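PDB 3BUU: uncharacterized LolA superfamily protein NE2245 from Nitrosomonas europaea ATCC 19718, which is of unknown function but belongs to the LolA superfamily, named after the periplasmic lipoprotein carrier LolA, and may likewise bind a lipid-like ligand. Local coordinates for residues R20-T34 / E201-L215. Numbering follows the deposited sequence.
Sequences RFPQDSFQVNVAIRT and EVSVLDYSDMKLRDL
Val30 and Tyr207 form a non-hydrogen-bonded pair where strands 26-36 and 202-212 run antiparallel in the curved, half-barrel-like antiparallel array of the LolA-like fold. The Tyr207 ring is held on both faces. Val30 CG1 lies over one face, 4.2 Å from the ring centroid. Across the opposite face comes the guanidinium of Arg20, the last residue of helix 9-20, an off-centre cation-pi contact with CZ 4.4 Å from the Tyr207 centroid. The two planes are 79° apart, so the guanidinium meets the ring with its edge. Arg20 gets there with CG anti to its N (chi1 173°) and a bend at chi2. Phe21 presents its edge to Tyr207 in an offset edge-to-face pair, planes at 70°. Replacing Tyr207 with an alanine would probably open a gap between Val30 and Phe21 and leave the Arg20 guanidinium without its aromatic partner. Farther along, selenomethionine Met210 bends at chi3. Its SE makes a Met-aromatic contact, 5.1 Å from the Phe26 ring centroid, and its CE meets the Phe21 edge, 3.7 Å from Phe21 CE1. Paired backbone N-H...O bonds join the strands, and a beta bulge between Gln27 and Asn29 shifts the register by one. On the face bearing Asp206, Arg33 NH1, in the conformer given, makes a long salt bridge to Asp206 OD2, with water 5 bridging them; Asp206 OD1 pairs with Arg190. At the far end of the pairing, Thr34 OG1 and Ser203 OG share a hydrogen bond of 2.7 Å.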
loop_
_atom_site.group_PDB
_atom_site.type_symbol
_atom_site.label_atom_id
_atom_site.label_comp_id
_atom_site.label_asym_id
_atom_site.label_seq_id
_atom_site.Cartn_x
_atom_site.Cartn_y
_atom_site.Cartn_z
ATOM N N ARG A 20 -7.609 -4.268 -6.944
ATOM C CA ARG A 20 -7.247 -3.816 -5.621
ATOM C C ARG A 20 -8.015 -2.541 -5.247
ATOM O O ARG A 20 -8.594 -2.473 -4.152
ATOM C CB ARG A 20 -5.750 -3.585 -5.603
ATOM C CG ARG A 20 -5.163 -2.926 -4.326
ATOM C CD ARG A 20 -5.074 -3.836 -3.110
ATOM N NE ARG A 20 -4.183 -3.159 -2.151
ATOM C CZ ARG A 20 -4.493 -2.685 -0.929
ATOM N NH1 ARG A 20 -5.750 -2.784 -0.412
ATOM N NH2 ARG A 20 -3.522 -2.080 -0.238
ATOM N N PHE A 21 -7.982 -1.541 -6.116
ATOM C CA PHE A 21 -8.609 -0.250 -5.775
ATOM C C PHE A 21 -9.278 0.352 -6.993
ATOM O O PHE A 21 -8.849 0.164 -8.121
ATOM C CB PHE A 21 -7.581 0.797 -5.320
ATOM C CG PHE A 21 -7.015 0.610 -3.950
ATOM C CD1 PHE A 21 -7.831 0.377 -2.850
ATOM C CD2 PHE A 21 -5.663 0.778 -3.730
ATOM C CE1 PHE A 21 -7.294 0.310 -1.549
ATOM C CE2 PHE A 21 -5.141 0.706 -2.433
ATOM C CZ PHE A 21 -5.965 0.471 -1.357
ATOM N N PRO A 22 -10.336 1.154 -6.750
ATOM C CA PRO A 22 -10.880 1.945 -7.820
ATOM C C PRO A 22 -9.807 2.806 -8.452
ATOM O O PRO A 22 -8.928 3.327 -7.736
ATOM C CB PRO A 22 -11.887 2.828 -7.123
ATOM C CG PRO A 22 -12.152 2.236 -5.846
ATOM C CD PRO A 22 -10.995 1.415 -5.455
ATOM N N GLN A 23 -9.869 2.969 -9.774
ATOM C CA GLN A 23 -8.940 3.847 -10.489
ATOM C C GLN A 23 -9.584 5.219 -10.547
ATOM O O GLN A 23 -10.015 5.698 -11.602
ATOM C CB GLN A 23 -8.600 3.276 -11.873
ATOM C CG GLN A 23 -7.988 1.857 -11.731
ATOM C CD GLN A 23 -6.680 1.863 -10.975
ATOM O OE1 GLN A 23 -5.710 2.457 -11.460
ATOM N NE2 GLN A 23 -6.658 1.303 -9.764
ATOM N N ASP A 24 -9.699 5.810 -9.368
ATOM C CA ASP A 24 -10.489 6.995 -9.144
ATOM C C ASP A 24 -10.118 7.528 -7.779
ATOM O O ASP A 24 -9.431 6.845 -7.018
ATOM C CB ASP A 24 -11.985 6.606 -9.209
ATOM C CG ASP A 24 -12.882 7.724 -9.598
ATOM O OD1 ASP A 24 -12.449 8.899 -9.641
ATOM O OD2 ASP A 24 -14.044 7.403 -9.870
ATOM N N SER A 25 -10.624 8.714 -7.464
ATOM C CA SER A 25 -10.439 9.307 -6.149
ATOM C C SER A 25 -11.350 8.671 -5.098
ATOM O O SER A 25 -12.571 8.563 -5.295
ATOM C CB SER A 25 -10.744 10.807 -6.255
ATOM O OG SER A 25 -9.787 11.446 -7.071
ATOM N N PHE A 26 -10.786 8.265 -3.962
ATOM C CA PHE A 26 -11.583 7.587 -2.971
ATOM C C PHE A 26 -11.031 7.816 -1.570
ATOM O O PHE A 26 -9.898 8.265 -1.385
ATOM C CB PHE A 26 -11.721 6.067 -3.293
ATOM C CG PHE A 26 -10.456 5.273 -3.142
ATOM C CD1 PHE A 26 -10.120 4.707 -1.902
ATOM C CD2 PHE A 26 -9.600 5.052 -4.214
ATOM C CE1 PHE A 26 -8.949 3.964 -1.751
ATOM C CE2 PHE A 26 -8.420 4.313 -4.030
ATOM C CZ PHE A 26 -8.127 3.773 -2.833
ATOM N N GLN A 27 -11.874 7.474 -0.597
ATOM C CA GLN A 27 -11.553 7.446 0.810
ATOM C C GLN A 27 -11.634 5.998 1.282
ATOM O O GLN A 27 -12.499 5.232 0.830
ATOM C CB GLN A 27 -12.571 8.331 1.541
ATOM C CG GLN A 27 -12.254 8.427 2.991
ATOM C CD GLN A 27 -13.294 9.215 3.740
ATOM O OE1 GLN A 27 -13.467 10.410 3.524
ATOM N NE2 GLN A 27 -14.011 8.543 4.631
ATOM N N VAL A 28 -10.770 5.629 2.230
ATOM C CA VAL A 28 -10.879 4.334 2.869
ATOM C C VAL A 28 -10.303 4.397 4.271
ATOM O O VAL A 28 -9.402 5.207 4.527
ATOM C CB VAL A 28 -10.212 3.235 2.012
ATOM C CG1 VAL A 28 -8.703 3.398 1.944
ATOM C CG2 VAL A 28 -10.592 1.838 2.482
ATOM N N ASN A 29 -10.811 3.552 5.155
ATOM C CA ASN A 29 -10.205 3.393 6.489
ATOM C C ASN A 29 -9.354 2.144 6.509
ATOM O O ASN A 29 -9.735 1.116 5.955
ATOM C CB ASN A 29 -11.296 3.292 7.571
ATOM C CG ASN A 29 -12.228 4.486 7.557
ATOM O OD1 ASN A 29 -11.836 5.626 7.272
ATOM N ND2 ASN A 29 -13.483 4.222 7.839
ATOM N N VAL A 30 -8.213 2.243 7.187
ATOM C CA VAL A 30 -7.289 1.121 7.303
ATOM C C VAL A 30 -6.928 0.879 8.747
ATOM O O VAL A 30 -6.469 1.810 9.429
ATOM C CB VAL A 30 -5.978 1.378 6.494
ATOM C CG1 VAL A 30 -5.176 0.077 6.407
ATOM C CG2 VAL A 30 -6.307 1.916 5.089
ATOM N N ALA A 31 -7.142 -0.342 9.216
ATOM C CA ALA A 31 -6.741 -0.743 10.566
ATOM C C ALA A 31 -5.552 -1.679 10.400
ATOM O O ALA A 31 -5.599 -2.558 9.545
ATOM C CB ALA A 31 -7.858 -1.482 11.256
ATOM N N ILE A 32 -4.495 -1.466 11.158
ATOM C CA ILE A 32 -3.288 -2.268 11.020
ATOM C C ILE A 32 -2.978 -2.841 12.402
ATOM O O ILE A 32 -2.738 -2.101 13.360
ATOM C CB ILE A 32 -2.088 -1.477 10.519
ATOM C CG1 ILE A 32 -2.466 -0.751 9.233
ATOM C CG2 ILE A 32 -0.889 -2.393 10.354
ATOM C CD1 ILE A 32 -1.290 0.050 8.584
ATOM N N ARG A 33 -2.984 -4.166 12.494
ATOM C CA ARG A 33 -2.679 -4.891 13.732
ATOM C C ARG A 33 -1.397 -5.663 13.487
ATOM O O ARG A 33 -1.372 -6.579 12.667
ATOM C CB ARG A 33 -3.827 -5.860 14.050
ATOM C CG ARG A 33 -5.167 -5.179 14.359
ATOM C CD ARG A 33 -6.327 -6.132 14.726
ATOM N NE ARG A 33 -7.495 -5.436 15.273
ATOM C CZ ARG A 33 -8.384 -4.773 14.535
ATOM N NH1 ARG A 33 -8.267 -4.712 13.202
ATOM N NH2 ARG A 33 -9.405 -4.174 15.139
ATOM N N THR A 34 -0.349 -5.337 14.237
ATOM C CA THR A 34 0.933 -6.007 14.096
ATOM C C THR A 34 1.241 -6.777 15.357
ATOM O O THR A 34 1.073 -6.227 16.457
ATOM C CB THR A 34 2.056 -5.011 13.850
ATOM O OG1 THR A 34 1.794 -4.285 12.640
ATOM C CG2 THR A 34 3.394 -5.658 13.736
ATOM N N GLU A 201 7.411 -10.464 13.025
ATOM C CA GLU A 201 6.225 -9.621 12.893
ATOM C C GLU A 201 5.377 -9.998 11.714
ATOM O O GLU A 201 5.870 -10.249 10.604
ATOM C CB GLU A 201 6.638 -8.179 12.700
ATOM C CG GLU A 201 7.093 -7.506 13.968
ATOM C CD GLU A 201 7.592 -6.091 13.699
ATOM O OE1 GLU A 201 7.389 -5.529 12.570
ATOM O OE2 GLU A 201 8.177 -5.506 14.637
ATOM N N VAL A 202 4.074 -9.914 11.953
ATOM C CA VAL A 202 3.050 -9.991 10.913
ATOM C C VAL A 202 2.100 -8.821 11.116
ATOM O O VAL A 202 1.604 -8.616 12.243
ATOM C CB VAL A 202 2.285 -11.320 10.986
ATOM C CG1 VAL A 202 1.161 -11.348 9.975
ATOM C CG2 VAL A 202 3.243 -12.486 10.778
ATOM N N SER A 203 1.879 -8.023 10.065
ATOM C CA SER A 203 0.906 -6.950 10.104
ATOM C C SER A 203 -0.286 -7.309 9.280
ATOM O O SER A 203 -0.164 -7.728 8.121
ATOM C CB SER A 203 1.521 -5.660 9.530
ATOM O OG SER A 203 2.633 -5.209 10.302
ATOM N N VAL A 204 -1.464 -7.174 9.885
ATOM C CA VAL A 204 -2.734 -7.465 9.236
ATOM C C VAL A 204 -3.431 -6.136 8.998
ATOM O O VAL A 204 -3.773 -5.418 9.957
ATOM C CB VAL A 204 -3.594 -8.449 10.065
ATOM C CG1 VAL A 204 -4.920 -8.706 9.386
ATOM C CG2 VAL A 204 -2.831 -9.746 10.317
ATOM N N LEU A 205 -3.660 -5.814 7.723
ATOM C CA LEU A 205 -4.300 -4.565 7.288
ATOM C C LEU A 205 -5.704 -4.848 6.849
ATOM O O LEU A 205 -5.902 -5.633 5.920
ATOM C CB LEU A 205 -3.552 -3.937 6.094
ATOM C CG LEU A 205 -2.123 -3.484 6.325
ATOM C CD1 LEU A 205 -1.145 -4.648 6.347
ATOM C CD2 LEU A 205 -1.730 -2.515 5.267
ATOM N N ASP A 206 -6.686 -4.226 7.509
ATOM C CA ASP A 206 -8.073 -4.386 7.125
ATOM C C ASP A 206 -8.630 -3.062 6.635
ATOM O O ASP A 206 -8.536 -2.014 7.316
ATOM C CB ASP A 206 -8.895 -4.864 8.324
ATOM C CG ASP A 206 -8.640 -6.330 8.634
ATOM O OD1 ASP A 206 -8.716 -7.168 7.694
ATOM O OD2 ASP A 206 -8.372 -6.675 9.792
ATOM N N TYR A 207 -9.233 -3.118 5.456
ATOM C CA TYR A 207 -9.765 -1.957 4.742
ATOM C C TYR A 207 -11.246 -1.912 4.905
ATOM O O TYR A 207 -11.892 -2.936 4.668
ATOM C CB TYR A 207 -9.425 -2.008 3.243
ATOM C CG TYR A 207 -7.981 -1.858 3.020
ATOM C CD1 TYR A 207 -7.470 -0.651 2.634
ATOM C CD2 TYR A 207 -7.093 -2.946 3.223
ATOM C CE1 TYR A 207 -6.053 -0.493 2.439
ATOM C CE2 TYR A 207 -5.729 -2.814 3.042
ATOM C CZ TYR A 207 -5.215 -1.596 2.686
ATOM O OH TYR A 207 -3.849 -1.503 2.503
ATOM N N SER A 208 -11.807 -0.752 5.247
ATOM C CA SER A 208 -13.262 -0.636 5.473
ATOM C C SER A 208 -13.742 0.702 4.983
ATOM O O SER A 208 -12.987 1.680 4.869
ATOM C CB SER A 208 -13.575 -0.870 6.938
ATOM O OG SER A 208 -13.006 0.099 7.744
ATOM N N ASP A 209 -15.050 0.744 4.763
ATOM C CA ASP A 209 -15.774 1.941 4.343
ATOM C C ASP A 209 -15.127 2.635 3.154
ATOM O O ASP A 209 -14.982 3.864 3.145
ATOM C CB ASP A 209 -15.933 2.897 5.511
ATOM C CG ASP A 209 -17.059 3.902 5.253
ATOM O OD1 ASP A 209 -17.972 3.619 4.425
ATOM O OD2 ASP A 209 -17.025 4.995 5.809
HETATM N N MSE A 210 -14.778 1.869 2.154
HETATM C CA MSE A 210 -14.264 2.427 0.935
HETATM C C MSE A 210 -15.368 3.182 0.201
HETATM O O MSE A 210 -16.443 2.630 -0.010
HETATM C CB MSE A 210 -13.698 1.305 0.081
HETATM C CG MSE A 210 -12.888 1.800 -1.085
HETATM SE SE MSE A 210 -12.099 0.363 -2.137
HETATM C CE MSE A 210 -10.864 -0.304 -0.859
ATOM N N LYS A 211 -15.113 4.408 -0.217
ATOM C CA LYS A 211 -16.152 5.150 -0.921
ATOM C C LYS A 211 -15.478 6.126 -1.851
ATOM O O LYS A 211 -14.420 6.707 -1.553
ATOM C CB LYS A 211 -17.052 5.868 0.059
ATOM C CG LYS A 211 -16.355 6.858 0.870
ATOM C CD LYS A 211 -17.226 7.389 1.972
ATOM C CE LYS A 211 -17.319 6.456 3.122
ATOM N NZ LYS A 211 -18.163 7.024 4.209
ATOM N N LEU A 212 -16.114 6.351 -3.002
ATOM C CA LEU A 212 -15.578 7.348 -3.939
ATOM C C LEU A 212 -15.761 8.736 -3.364
ATOM O O LEU A 212 -16.725 8.997 -2.634
ATOM C CB LEU A 212 -16.258 7.186 -5.302
ATOM C CG LEU A 212 -15.895 5.826 -5.958
ATOM C CD1 LEU A 212 -16.690 5.574 -7.222
ATOM C CD2 LEU A 212 -14.438 5.579 -6.169
ATOM N N ARG A 213 -14.830 9.628 -3.650
ATOM C CA ARG A 213 -14.884 10.965 -3.059
ATOM C C ARG A 213 -14.172 11.900 -3.994
ATOM O O ARG A 213 -13.106 11.548 -4.469
ATOM C CB ARG A 213 -14.159 10.974 -1.680
ATOM C CG ARG A 213 -14.281 12.295 -0.999
ATOM C CD ARG A 213 -14.003 12.325 0.461
ATOM N NE ARG A 213 -14.019 13.717 0.911
ATOM C CZ ARG A 213 -13.723 14.109 2.140
ATOM N NH1 ARG A 213 -13.410 13.206 3.056
ATOM N NH2 ARG A 213 -13.708 15.400 2.445
ATOM N N ASP A 214 -14.707 13.090 -4.205
ATOM C CA ASP A 214 -14.010 14.107 -4.972
ATOM C C ASP A 214 -12.885 14.705 -4.131
ATOM O O ASP A 214 -13.109 15.160 -2.994
ATOM C CB ASP A 214 -15.015 15.182 -5.397
ATOM C CG ASP A 214 -14.442 16.157 -6.384
ATOM O OD1 ASP A 214 -13.427 15.866 -7.046
ATOM O OD2 ASP A 214 -15.072 17.188 -6.570
ATOM N N LEU A 215 -11.673 14.693 -4.663
ATOM C CA LEU A 215 -10.515 15.164 -3.921
ATOM C C LEU A 215 -9.849 16.265 -4.726
ATOM O O LEU A 215 -8.988 15.995 -5.575
ATOM C CB LEU A 215 -9.531 14.019 -3.640
ATOM C CG LEU A 215 -10.141 12.869 -2.793
ATOM C CD1 LEU A 215 -9.124 11.724 -2.728
ATOM C CD2 LEU A 215 -10.498 13.329 -1.408
HETATM O O HOH W 1 -11.125 13.871 -7.393
HETATM O O HOH W 2 -13.707 5.822 4.619
HETATM O O HOH W 3 -15.858 5.894 7.726
HETATM O O HOH W 4 -14.345 2.000 9.002
HETATM O O HOH W 5 -6.325 -5.691 11.301
#